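Local coordinates for protein fructose-bisphosphate aldolase (PDB 4TR9) that belongs to the class I aldolase family and folds as a TIM barrel, here with a small-molecule ligand bound in its pocket, at residues Q27-A32 with F78-I83; N239-G244 with F258-T263; F277-Q282 with G309-A314; A287-N292 with G347-G352. One frame throughout, in Å; residues are numbered along the deposited sequence.

Contact 1 of 4, residues Q27-A32 with F78-I83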
loop_
_atom_site.group_PDB
_atom_site.type_symbol
_atom_site.label_atom_id
_atom_site.label_comp_id
_atom_site.label_asym_id
_atom_site.label_seq_id
_atom_site.Cartn_x
_atom_site.Cartn_y
_atom_site.Cartn_z
ATOM N N GLN A 27 19.585 12.258 -20.316
ATOM C CA GLN A 27 19.692 11.730 -21.672
ATOM C C GLN A 27 21.136 11.776 -22.164
ATOM O O GLN A 27 21.571 10.913 -22.926
ATOM C CB GLN A 27 18.781 12.511 -22.623
ATOM C CG GLN A 27 18.817 12.030 -24.068
ATOM C CD GLN A 27 18.284 10.619 -24.234
ATOM O OE1 GLN A 27 17.450 10.160 -23.453
ATOM N NE2 GLN A 27 18.767 9.922 -25.256
ATOM N N LYS A 28 21.874 12.784 -21.712
ATOM C CA LYS A 28 23.259 12.975 -22.125
ATOM C C LYS A 28 24.178 11.925 -21.505
ATOM O O LYS A 28 25.178 11.530 -22.107
ATOM C CB LYS A 28 23.723 14.385 -21.754
ATOM C CG LYS A 28 25.096 14.770 -22.279
ATOM C CD LYS A 28 25.270 16.283 -22.270
ATOM C CE LYS A 28 24.861 16.882 -20.931
ATOM N NZ LYS A 28 24.900 18.371 -20.942
ATOM N N LEU A 29 23.832 11.471 -20.304
ATOM C CA LEU A 29 24.599 10.430 -19.628
ATOM C C LEU A 29 24.440 9.082 -20.325
ATOM O O LEU A 29 25.317 8.223 -20.243
ATOM C CB LEU A 29 24.176 10.313 -18.162
ATOM C CG LEU A 29 24.678 11.403 -17.217
ATOM C CD1 LEU A 29 24.083 11.222 -15.829
ATOM C CD2 LEU A 29 26.197 11.393 -17.157
ATOM N N VAL A 30 23.315 8.900 -21.008
ATOM C CA VAL A 30 23.064 7.672 -21.751
ATOM C C VAL A 30 23.111 7.934 -23.254
ATOM O O VAL A 30 22.394 7.299 -24.030
ATOM C CB VAL A 30 21.706 7.045 -21.372
ATOM C CG1 VAL A 30 21.750 6.514 -19.947
ATOM C CG2 VAL A 30 20.581 8.056 -21.536
ATOM N N GLN A 31 23.964 8.874 -23.653
ATOM C CA GLN A 31 24.145 9.213 -25.062
ATOM C C GLN A 31 24.627 7.990 -25.839
ATOM O O GLN A 31 25.258 7.099 -25.271
ATOM C CB GLN A 31 25.134 10.374 -25.210
ATOM C CG GLN A 31 25.093 11.074 -26.564
ATOM C CD GLN A 31 25.994 12.295 -26.622
ATOM O OE1 GLN A 31 26.797 12.535 -25.719
ATOM N NE2 GLN A 31 25.861 13.078 -27.687
ATOM N N ALA A 32 24.321 7.958 -27.134
ATOM C CA ALA A 32 24.594 6.800 -27.981
ATOM C C ALA A 32 26.048 6.339 -27.918
ATOM O O ALA A 32 26.963 7.079 -28.280
ATOM C CB ALA A 32 24.208 7.108 -29.423
ATOM N N PHE A 78 33.839 7.155 -25.019
ATOM C CA PHE A 78 33.106 5.991 -24.533
ATOM C C PHE A 78 32.456 6.237 -23.174
ATOM O O PHE A 78 31.562 5.497 -22.763
ATOM C CB PHE A 78 34.036 4.779 -24.447
ATOM C CG PHE A 78 34.896 4.588 -25.663
ATOM C CD1 PHE A 78 34.333 4.235 -26.877
ATOM C CD2 PHE A 78 36.268 4.758 -25.589
ATOM C CE1 PHE A 78 35.122 4.058 -27.998
ATOM C CE2 PHE A 78 37.063 4.582 -26.705
ATOM C CZ PHE A 78 36.488 4.232 -27.911
ATOM N N ILE A 79 32.906 7.276 -22.479
ATOM C CA ILE A 79 32.379 7.589 -21.155
ATOM C C ILE A 79 31.660 8.935 -21.141
ATOM O O ILE A 79 32.234 9.963 -21.499
ATOM C CB ILE A 79 33.495 7.602 -20.095
ATOM C CG1 ILE A 79 34.168 6.230 -20.019
ATOM C CG2 ILE A 79 32.938 7.997 -18.738
ATOM C CD1 ILE A 79 33.216 5.105 -19.676
ATOM N N SER A 80 30.396 8.917 -20.726
ATOM C CA SER A 80 29.591 10.131 -20.667
ATOM C C SER A 80 29.700 10.794 -19.300
ATOM O O SER A 80 29.657 12.019 -19.187
ATOM C CB SER A 80 28.126 9.819 -20.978
ATOM O OG SER A 80 27.573 8.953 -20.001
ATOM N N GLY A 81 29.840 9.976 -18.264
ATOM C CA GLY A 81 29.925 10.479 -16.908
ATOM C C GLY A 81 30.736 9.582 -15.997
ATOM O O GLY A 81 30.859 8.382 -16.236
ATOM N N ALA A 82 31.294 10.172 -14.945
ATOM C CA ALA A 82 32.078 9.423 -13.972
ATOM C C ALA A 82 31.628 9.749 -12.553
ATOM O O ALA A 82 31.593 10.913 -12.154
ATOM C CB ALA A 82 33.560 9.718 -14.143
ATOM N N ILE A 83 31.282 8.714 -11.796
ATOM C CA ILE A 83 30.823 8.889 -10.424
ATOM C C ILE A 83 32.010 8.969 -9.473
ATOM O O ILE A 83 32.877 8.097 -9.479
ATOM C CB ILE A 83 29.897 7.741 -9.988
ATOM C CG1 ILE A 83 28.887 7.420 -11.092
ATOM C CG2 ILE A 83 29.189 8.094 -8.688
ATOM C CD1 ILE A 83 27.986 6.248 -10.774
#
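The hydroxyl OG of S80 lies within hydrogen-bonding reach of two backbone carbonyls, L29 O across the contact and G35 O at the start of the first strand of this TIM barrel, which must share or compete for its single proton. The distance modelled from S80 OG to L29 O, 2.4 Å, is too short to carry detail. Here the last turn of helix 16-29, which precedes the barrel, is pinned to strand 79-84. The reach depends on chi1 of 63°, which sets OG between the backbone N and the carbonyl carbon of S80. S80 CB also lies against the helix end, 3.3 Å from L29 O and 3.6 Å from K28 O, so two successive carbonyls face one small side chain. Beside this polar join, apolar packing takes over. L29 sends its isobutyl group past the serine, and because G81 has no side chain, the leucine meets its backbone directly. F150 of strand 150-157 also touches L29, while S80 and G81 pair through their backbones with strand 35-39, and S80 with I109 as well. The join is largely buried, with L29 CD2 resting 3.8 Å from G81 CA.

Contact 2 of 4, residues N239-G244 with F258-T263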
loop_
_atom_site.group_PDB
_atom_site.type_symbol
_atom_site.label_atom_id
_atom_site.label_comp_id
_atom_site.label_asym_id
_atom_site.label_seq_id
_atom_site.Cartn_x
_atom_site.Cartn_y
_atom_site.Cartn_z
ATOM N N ASN A 239 20.680 -4.711 -11.378
ATOM C CA ASN A 239 21.537 -5.822 -11.754
ATOM C C ASN A 239 20.960 -6.547 -12.960
ATOM O O ASN A 239 19.748 -6.546 -13.168
ATOM C CB ASN A 239 21.700 -6.796 -10.589
ATOM C CG ASN A 239 20.381 -7.394 -10.143
ATOM O OD1 ASN A 239 19.374 -6.692 -10.033
ATOM N ND2 ASN A 239 20.376 -8.698 -9.894
ATOM N N MET A 240 21.828 -7.158 -13.759
ATOM C CA MET A 240 21.371 -7.981 -14.868
ATOM C C MET A 240 20.662 -9.217 -14.330
ATOM O O MET A 240 21.094 -9.806 -13.340
ATOM C CB MET A 240 22.540 -8.387 -15.767
ATOM C CG MET A 240 23.214 -7.228 -16.478
ATOM S SD MET A 240 24.577 -7.777 -17.522
ATOM C CE MET A 240 25.111 -6.223 -18.232
ATOM N N VAL A 241 19.565 -9.602 -14.975
ATOM C CA VAL A 241 18.834 -10.790 -14.561
ATOM C C VAL A 241 19.640 -12.037 -14.906
ATOM O O VAL A 241 19.620 -12.512 -16.043
ATOM C CB VAL A 241 17.447 -10.868 -15.219
ATOM C CG1 VAL A 241 16.732 -12.138 -14.791
ATOM C CG2 VAL A 241 16.622 -9.644 -14.852
ATOM N N THR A 242 20.365 -12.549 -13.918
ATOM C CA THR A 242 21.209 -13.720 -14.110
ATOM C C THR A 242 20.914 -14.784 -13.063
ATOM O O THR A 242 20.257 -14.514 -12.057
ATOM C CB THR A 242 22.706 -13.361 -14.039
ATOM O OG1 THR A 242 23.027 -12.902 -12.720
ATOM C CG2 THR A 242 23.048 -12.274 -15.046
ATOM N N ALA A 243 21.405 -15.994 -13.300
ATOM C CA ALA A 243 21.293 -17.061 -12.318
ATOM C C ALA A 243 22.233 -16.786 -11.153
ATOM O O ALA A 243 23.101 -15.916 -11.238
ATOM C CB ALA A 243 21.601 -18.408 -12.951
ATOM N N GLY A 244 22.058 -17.526 -10.064
ATOM C CA GLY A 244 22.904 -17.366 -8.898
ATOM C C GLY A 244 24.335 -17.790 -9.167
ATOM O O GLY A 244 24.602 -18.538 -10.107
ATOM N N PHE A 258 17.726 -12.165 -22.569
ATOM C CA PHE A 258 16.283 -12.309 -22.744
ATOM C C PHE A 258 15.510 -11.949 -21.479
ATOM O O PHE A 258 14.598 -11.122 -21.510
ATOM C CB PHE A 258 15.935 -13.737 -23.170
ATOM C CG PHE A 258 14.467 -14.056 -23.072
ATOM C CD1 PHE A 258 13.576 -13.574 -24.017
ATOM C CD2 PHE A 258 13.981 -14.841 -22.038
ATOM C CE1 PHE A 258 12.227 -13.866 -23.929
ATOM C CE2 PHE A 258 12.633 -15.135 -21.945
ATOM C CZ PHE A 258 11.754 -14.647 -22.892
ATOM N N LEU A 259 15.879 -12.578 -20.369
ATOM C CA LEU A 259 15.161 -12.398 -19.113
ATOM C C LEU A 259 15.428 -11.032 -18.485
ATOM O O LEU A 259 14.701 -10.603 -17.589
ATOM C CB LEU A 259 15.528 -13.517 -18.136
ATOM C CG LEU A 259 14.989 -14.894 -18.533
ATOM C CD1 LEU A 259 15.759 -16.005 -17.850
ATOM C CD2 LEU A 259 13.507 -15.002 -18.209
ATOM N N THR A 260 16.465 -10.348 -18.958
ATOM C CA THR A 260 16.750 -8.994 -18.495
ATOM C C THR A 260 15.866 -7.989 -19.223
ATOM O O THR A 260 15.270 -7.109 -18.603
ATOM C CB THR A 260 18.230 -8.616 -18.698
ATOM O OG1 THR A 260 19.060 -9.494 -17.926
ATOM C CG2 THR A 260 18.480 -7.183 -18.261
ATOM N N VAL A 261 15.782 -8.132 -20.544
ATOM C CA VAL A 261 14.939 -7.264 -21.360
ATOM C C VAL A 261 13.467 -7.429 -20.991
ATOM O O VAL A 261 12.737 -6.445 -20.865
ATOM C CB VAL A 261 15.130 -7.547 -22.867
ATOM C CG1 VAL A 261 14.065 -6.839 -23.689
ATOM C CG2 VAL A 261 16.520 -7.120 -23.314
ATOM N N ARG A 262 13.040 -8.675 -20.806
ATOM C CA ARG A 262 11.662 -8.964 -20.427
ATOM C C ARG A 262 11.314 -8.334 -19.081
ATOM O O ARG A 262 10.224 -7.793 -18.903
ATOM C CB ARG A 262 11.420 -10.473 -20.369
ATOM C CG ARG A 262 9.963 -10.851 -20.148
ATOM C CD ARG A 262 9.798 -12.342 -19.918
ATOM N NE ARG A 262 10.215 -12.736 -18.577
ATOM C CZ ARG A 262 10.126 -13.972 -18.101
ATOM N NH1 ARG A 262 10.528 -14.242 -16.866
ATOM N NH2 ARG A 262 9.633 -14.941 -18.860
ATOM N N THR A 263 12.250 -8.405 -18.140
ATOM C CA THR A 263 12.040 -7.854 -16.806
ATOM C C THR A 263 11.891 -6.335 -16.846
ATOM O O THR A 263 11.046 -5.766 -16.154
ATOM C CB THR A 263 13.199 -8.222 -15.859
ATOM O OG1 THR A 263 13.377 -9.644 -15.849
ATOM C CG2 THR A 263 12.910 -7.739 -14.444
#
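V241 is the side chain that carries this contact, reaching from a loop against helix 253-267. Its two methyls divide the work. CG1 lies 3.8 Å from L259 CB, the two side chains crossing at about a right angle, whereas CG2 meets T263 tip to tip, 3.4 Å from its OG1. The same CG2 is 3.5 Å from L259 O, so the valine also packs against a backbone carbonyl of the helix. One polar bond accompanies the packing: V241 N donates to T260 OG1 at 3.0 Å, with a bent N-H...O angle of 133°. That hydroxyl has a second partner, V256 O one turn earlier in the helix, to which it gives its proton; a chi1 of -62° carries OG1 back alongside the backbone N, where both partners can be met. T260 OG1 is thereby held as acceptor and donor together in a buried setting.

A second shell fixes these groups. T263 OG1 also points at L259 O, at a modelled separation too short to be trusted in detail. V241 touches A210, L259 touches I206 and T263 touches T213, all of helix 206-226. L259 CD2 sits 3.3 Å above one face of the R262 guanidinium, offset toward its rim, and R262 in turn packs on an aromatic side chain of the bound peptide and on E232 of the second subunit. The arrangement is that of a TIM-barrel beta-alpha unit, in which the chain leaving strand 235-236 lies against the helix that follows it.

Contact 3 of 4, residues F277-Q282 with G309-A314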
loop_
_atom_site.group_PDB
_atom_site.type_symbol
_atom_site.label_atom_id
_atom_site.label_comp_id
_atom_site.label_asym_id
_atom_site.label_seq_id
_atom_site.Cartn_x
_atom_site.Cartn_y
_atom_site.Cartn_z
ATOM N N PHE A 277 23.414 -0.523 -16.257
ATOM C CA PHE A 277 23.666 -1.768 -15.536
ATOM C C PHE A 277 24.943 -1.721 -14.704
ATOM O O PHE A 277 25.883 -0.995 -15.024
ATOM C CB PHE A 277 23.739 -2.944 -16.514
ATOM C CG PHE A 277 22.427 -3.276 -17.159
ATOM C CD1 PHE A 277 21.446 -3.949 -16.452
ATOM C CD2 PHE A 277 22.178 -2.924 -18.474
ATOM C CE1 PHE A 277 20.237 -4.259 -17.042
ATOM C CE2 PHE A 277 20.970 -3.233 -19.071
ATOM C CZ PHE A 277 19.999 -3.901 -18.353
ATOM N N LEU A 278 24.963 -2.505 -13.630
ATOM C CA LEU A 278 26.152 -2.643 -12.801
ATOM C C LEU A 278 26.825 -3.983 -13.081
ATOM O O LEU A 278 26.152 -4.992 -13.288
ATOM C CB LEU A 278 25.797 -2.506 -11.318
ATOM C CG LEU A 278 24.718 -3.423 -10.733
ATOM C CD1 LEU A 278 25.324 -4.684 -10.131
ATOM C CD2 LEU A 278 23.885 -2.677 -9.699
ATOM N N SER A 279 28.153 -3.984 -13.092
ATOM C CA SER A 279 28.915 -5.187 -13.409
ATOM C C SER A 279 28.758 -6.252 -12.330
ATOM O O SER A 279 28.657 -7.440 -12.632
ATOM C CB SER A 279 30.395 -4.849 -13.601
ATOM O OG SER A 279 30.940 -4.248 -12.440
ATOM N N GLY A 280 28.731 -5.821 -11.073
ATOM C CA GLY A 280 28.619 -6.743 -9.958
ATOM C C GLY A 280 29.864 -7.594 -9.816
ATOM O O GLY A 280 30.982 -7.083 -9.866
ATOM N N GLY A 281 29.674 -8.898 -9.648
ATOM C CA GLY A 281 30.788 -9.817 -9.511
ATOM C C GLY A 281 31.228 -10.420 -10.832
ATOM O O GLY A 281 32.118 -11.270 -10.866
ATOM N N GLN A 282 30.603 -9.983 -11.921
ATOM C CA GLN A 282 30.930 -10.493 -13.249
ATOM C C GLN A 282 32.351 -10.121 -13.650
ATOM O O GLN A 282 32.872 -9.088 -13.232
ATOM C CB GLN A 282 29.948 -9.960 -14.294
ATOM C CG GLN A 282 28.495 -10.309 -14.038
ATOM C CD GLN A 282 27.569 -9.715 -15.080
ATOM O OE1 GLN A 282 27.890 -9.688 -16.269
ATOM N NE2 GLN A 282 26.417 -9.224 -14.638
ATOM N N GLY A 309 32.332 -0.359 -12.849
ATOM C CA GLY A 309 33.493 0.060 -12.091
ATOM C C GLY A 309 34.502 -1.070 -12.068
ATOM O O GLY A 309 35.675 -0.876 -12.374
ATOM N N ARG A 310 34.033 -2.261 -11.713
ATOM C CA ARG A 310 34.878 -3.448 -11.712
ATOM C C ARG A 310 35.254 -3.854 -13.131
ATOM O O ARG A 310 36.395 -4.226 -13.400
ATOM C CB ARG A 310 34.170 -4.608 -11.011
ATOM C CG ARG A 310 34.971 -5.897 -10.970
ATOM C CD ARG A 310 34.157 -7.026 -10.364
ATOM N NE ARG A 310 34.999 -8.119 -9.889
ATOM C CZ ARG A 310 35.432 -8.233 -8.637
ATOM N NH1 ARG A 310 36.196 -9.259 -8.288
ATOM N NH2 ARG A 310 35.100 -7.321 -7.734
ATOM N N ALA A 311 34.288 -3.769 -14.040
ATOM C CA ALA A 311 34.480 -4.217 -15.416
ATOM C C ALA A 311 35.356 -3.266 -16.228
ATOM O O ALA A 311 35.705 -3.561 -17.370
ATOM C CB ALA A 311 33.131 -4.392 -16.097
ATOM N N LEU A 312 35.709 -2.129 -15.639
ATOM C CA LEU A 312 36.509 -1.129 -16.338
ATOM C C LEU A 312 37.860 -0.884 -15.676
ATOM O O LEU A 312 38.775 -0.359 -16.306
ATOM C CB LEU A 312 35.743 0.193 -16.432
ATOM C CG LEU A 312 34.544 0.237 -17.381
ATOM C CD1 LEU A 312 33.802 1.556 -17.242
ATOM C CD2 LEU A 312 34.994 0.021 -18.818
ATOM N N GLN A 313 37.986 -1.267 -14.410
ATOM C CA GLN A 313 39.165 -0.908 -13.628
ATOM C C GLN A 313 39.996 -2.100 -13.163
ATOM O O GLN A 313 41.130 -1.925 -12.713
ATOM C CB GLN A 313 38.747 -0.083 -12.410
ATOM C CG GLN A 313 38.034 1.214 -12.750
ATOM C CD GLN A 313 37.585 1.969 -11.514
ATOM O OE1 GLN A 313 36.398 2.242 -11.337
ATOM N NE2 GLN A 313 38.535 2.311 -10.651
ATOM N N ALA A 314 39.437 -3.302 -13.263
ATOM C CA ALA A 314 40.105 -4.499 -12.758
ATOM C C ALA A 314 41.454 -4.739 -13.435
ATOM O O ALA A 314 42.460 -4.967 -12.763
ATOM C CB ALA A 314 39.208 -5.716 -12.930
#
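The guanidinium of R310 is approached obliquely by three carbonyl oxygens, those of G280, G281 and Q282, none of which forms a hydrogen bond with it. Contact is made instead by the aliphatic stem: R310 CD lies 3.2 Å from G280 O and 3.8 Å from Q282 O. With CG anti to the backbone N (chi1 179°) and the chain extended as far as NE, the stem runs out from the helix start along the turn. Beyond it, NH2 makes a weak hydrogen bond to the backbone of the bound peptide, and an aromatic side chain of that peptide packs on R310.

S279 packs against the first turn of the helix. Its CB meets A311 CB at 3.7 Å, and its OG is 3.6 Å from R310 CB while bonding to the peptide backbone. The carbonyls owe their placement to a type II' beta turn from S279 to Q282, closed by Q282 N to S279 O at 3.3 Å, with G280 at positive phi. G309 holds the N-cap position of helix 310-320. The loop after strand 274-277 meets the start of this helix, which follows strand 303-308, at the C-terminal end of the TIM barrel's strands, where both segments also touch the bound peptide.

Contact 4 of 4, residues A287-N292 with G347-G352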
loop_
_atom_site.group_PDB
_atom_site.type_symbol
_atom_site.label_atom_id
_atom_site.label_comp_id
_atom_site.label_asym_id
_atom_site.label_seq_id
_atom_site.Cartn_x
_atom_site.Cartn_y
_atom_site.Cartn_z
ATOM N N ALA A 287 30.930 -9.178 -18.495
ATOM C CA ALA A 287 30.149 -7.964 -18.288
ATOM C C ALA A 287 29.915 -7.249 -19.614
ATOM O O ALA A 287 28.920 -6.545 -19.785
ATOM C CB ALA A 287 30.846 -7.042 -17.301
ATOM N N SER A 288 30.843 -7.435 -20.548
ATOM C CA SER A 288 30.727 -6.844 -21.876
ATOM C C SER A 288 29.886 -7.726 -22.789
ATOM O O SER A 288 29.089 -7.229 -23.586
ATOM C CB SER A 288 32.111 -6.623 -22.490
ATOM O OG SER A 288 32.881 -5.727 -21.707
ATOM N N VAL A 289 30.070 -9.037 -22.668
ATOM C CA VAL A 289 29.323 -9.996 -23.473
ATOM C C VAL A 289 27.835 -9.947 -23.136
ATOM O O VAL A 289 26.990 -9.908 -24.030
ATOM C CB VAL A 289 29.853 -11.431 -23.273
ATOM C CG1 VAL A 289 28.942 -12.439 -23.953
ATOM C CG2 VAL A 289 31.275 -11.549 -23.803
ATOM N N ASN A 290 27.523 -9.936 -21.844
ATOM C CA ASN A 290 26.135 -9.887 -21.395
ATOM C C ASN A 290 25.452 -8.578 -21.778
ATOM O O ASN A 290 24.298 -8.578 -22.201
ATOM C CB ASN A 290 26.053 -10.095 -19.882
ATOM C CG ASN A 290 26.460 -11.496 -19.464
ATOM O OD1 ASN A 290 26.287 -12.454 -20.216
ATOM N ND2 ASN A 290 27.006 -11.619 -18.261
ATOM N N LEU A 291 26.168 -7.467 -21.631
ATOM C CA LEU A 291 25.645 -6.166 -22.034
ATOM C C LEU A 291 25.393 -6.142 -23.538
ATOM O O LEU A 291 24.446 -5.515 -24.012
ATOM C CB LEU A 291 26.611 -5.046 -21.638
ATOM C CG LEU A 291 26.221 -3.627 -22.062
ATOM C CD1 LEU A 291 24.882 -3.232 -21.459
ATOM C CD2 LEU A 291 27.302 -2.631 -21.674
ATOM N N ASN A 292 26.250 -6.835 -24.280
ATOM C CA ASN A 292 26.088 -6.964 -25.721
ATOM C C ASN A 292 24.869 -7.810 -26.069
ATOM O O ASN A 292 24.119 -7.484 -26.991
ATOM C CB ASN A 292 27.344 -7.572 -26.347
ATOM C CG ASN A 292 27.206 -7.785 -27.840
ATOM O OD1 ASN A 292 27.436 -6.872 -28.632
ATOM N ND2 ASN A 292 26.830 -8.996 -28.234
ATOM N N GLY A 347 25.375 -3.503 -29.691
ATOM C CA GLY A 347 25.196 -4.914 -29.978
ATOM C C GLY A 347 26.177 -5.368 -31.041
ATOM O O GLY A 347 25.959 -6.372 -31.718
ATOM N N LYS A 348 27.266 -4.619 -31.184
ATOM C CA LYS A 348 28.280 -4.926 -32.185
ATOM C C LYS A 348 29.613 -5.276 -31.535
ATOM O O LYS A 348 30.676 -4.953 -32.066
ATOM C CB LYS A 348 28.458 -3.748 -33.145
ATOM C CG LYS A 348 27.170 -3.287 -33.811
ATOM C CD LYS A 348 26.519 -4.408 -34.611
ATOM C CE LYS A 348 27.405 -4.860 -35.761
ATOM N NZ LYS A 348 26.775 -5.956 -36.548
ATOM N N TYR A 349 29.553 -5.934 -30.381
ATOM C CA TYR A 349 30.765 -6.359 -29.690
ATOM C C TYR A 349 30.984 -7.862 -29.820
ATOM O O TYR A 349 30.291 -8.658 -29.186
ATOM C CB TYR A 349 30.715 -5.968 -28.212
ATOM C CG TYR A 349 31.893 -6.487 -27.419
ATOM C CD1 TYR A 349 33.156 -5.931 -27.573
ATOM C CD2 TYR A 349 31.745 -7.537 -26.521
ATOM C CE1 TYR A 349 34.239 -6.404 -26.856
ATOM C CE2 TYR A 349 32.823 -8.015 -25.797
ATOM C CZ TYR A 349 34.066 -7.444 -25.969
ATOM O OH TYR A 349 35.144 -7.913 -25.254
ATOM N N LYS A 350 31.953 -8.241 -30.645
ATOM C CA LYS A 350 32.314 -9.643 -30.806
ATOM C C LYS A 350 33.106 -10.113 -29.592
ATOM O O LYS A 350 33.618 -9.296 -28.824
ATOM C CB LYS A 350 33.119 -9.857 -32.092
ATOM C CG LYS A 350 32.279 -9.926 -33.368
ATOM C CD LYS A 350 31.717 -8.568 -33.764
ATOM C CE LYS A 350 30.797 -8.675 -34.968
ATOM N NZ LYS A 350 30.189 -7.362 -35.321
ATOM N N GLY A 351 33.202 -11.429 -29.420
ATOM C CA GLY A 351 33.883 -12.010 -28.276
ATOM C C GLY A 351 35.338 -11.599 -28.157
ATOM O O GLY A 351 35.840 -11.378 -27.054
ATOM N N GLY A 352 36.016 -11.494 -29.295
ATOM C CA GLY A 352 37.413 -11.105 -29.317
ATOM C C GLY A 352 38.008 -11.158 -30.710
ATOM O O GLY A 352 39.047 -11.783 -30.929
#
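N292 and Y349 carry this surface contact, in which the chain leaving helix 327-346 through a Schellman motif is caught on helix 284-295 of the barrel. The motif has G347, with positive phi, as its C-prime residue, and pairs K348 N with L343 O and G347 N with A344 O. The chain beyond it lies beside helix 284-295.

Hydrogen bonding across the contact rests on one pair. Y349 N donates to N292 OD1 at 2.9 Å with an N-H...O angle of 155°; the nitrogen stands above the amide carbonyl plane, 40° out of it, rather than on a lone pair. The asparagine reaches this position with CG anti to its own backbone N (chi1 177°), which brings the amide over the turn. There OD1 comes within 3.1 Å of G347 C, so the oxygen is lodged against the backbone that it holds.

Polar ties beyond the two segments steady the rest. Y349 OH bonds to E285 OE2, about two turns before N292 in the same helix, so the tyrosine is fixed at its backbone and at its far end. S288 OG lies within hydrogen-bonding reach of N341 OD1 of helix 327-346 and of E284 O, which compete for its one proton.

Apolar packing lies between these anchors. N292 CB comes up at the edge of the tyrosine ring, near its plane. A340 and L343 also touch Y349. S288 CB approaches Y349 CE2 obliquely at 3.7 Å, and V289 CG2 completes the row, 4.3 Å from that same CE2.

Burial separates the four contacts: 1 and 2 are buried, 3 is partly buried, and 4 lies at the surface. The first two rely on side-chain hydroxyls meeting backbone atoms, contact 3 on close packing without a hydrogen bond, and contact 4 on an amide and a tyrosine ring. Contacts 2, 3 and 4 form one continuous patch, in which M240 packs on F277 and N290. The 277-282 loop of contact 3 leads into helix 284-295 of contact 4, and their segments alternate along the chain. Contact 1 touches none of the others, although its nearest atoms come within about 4 Å of contact 3; strands 35-39 and 303-308 separate it from strand 274-277.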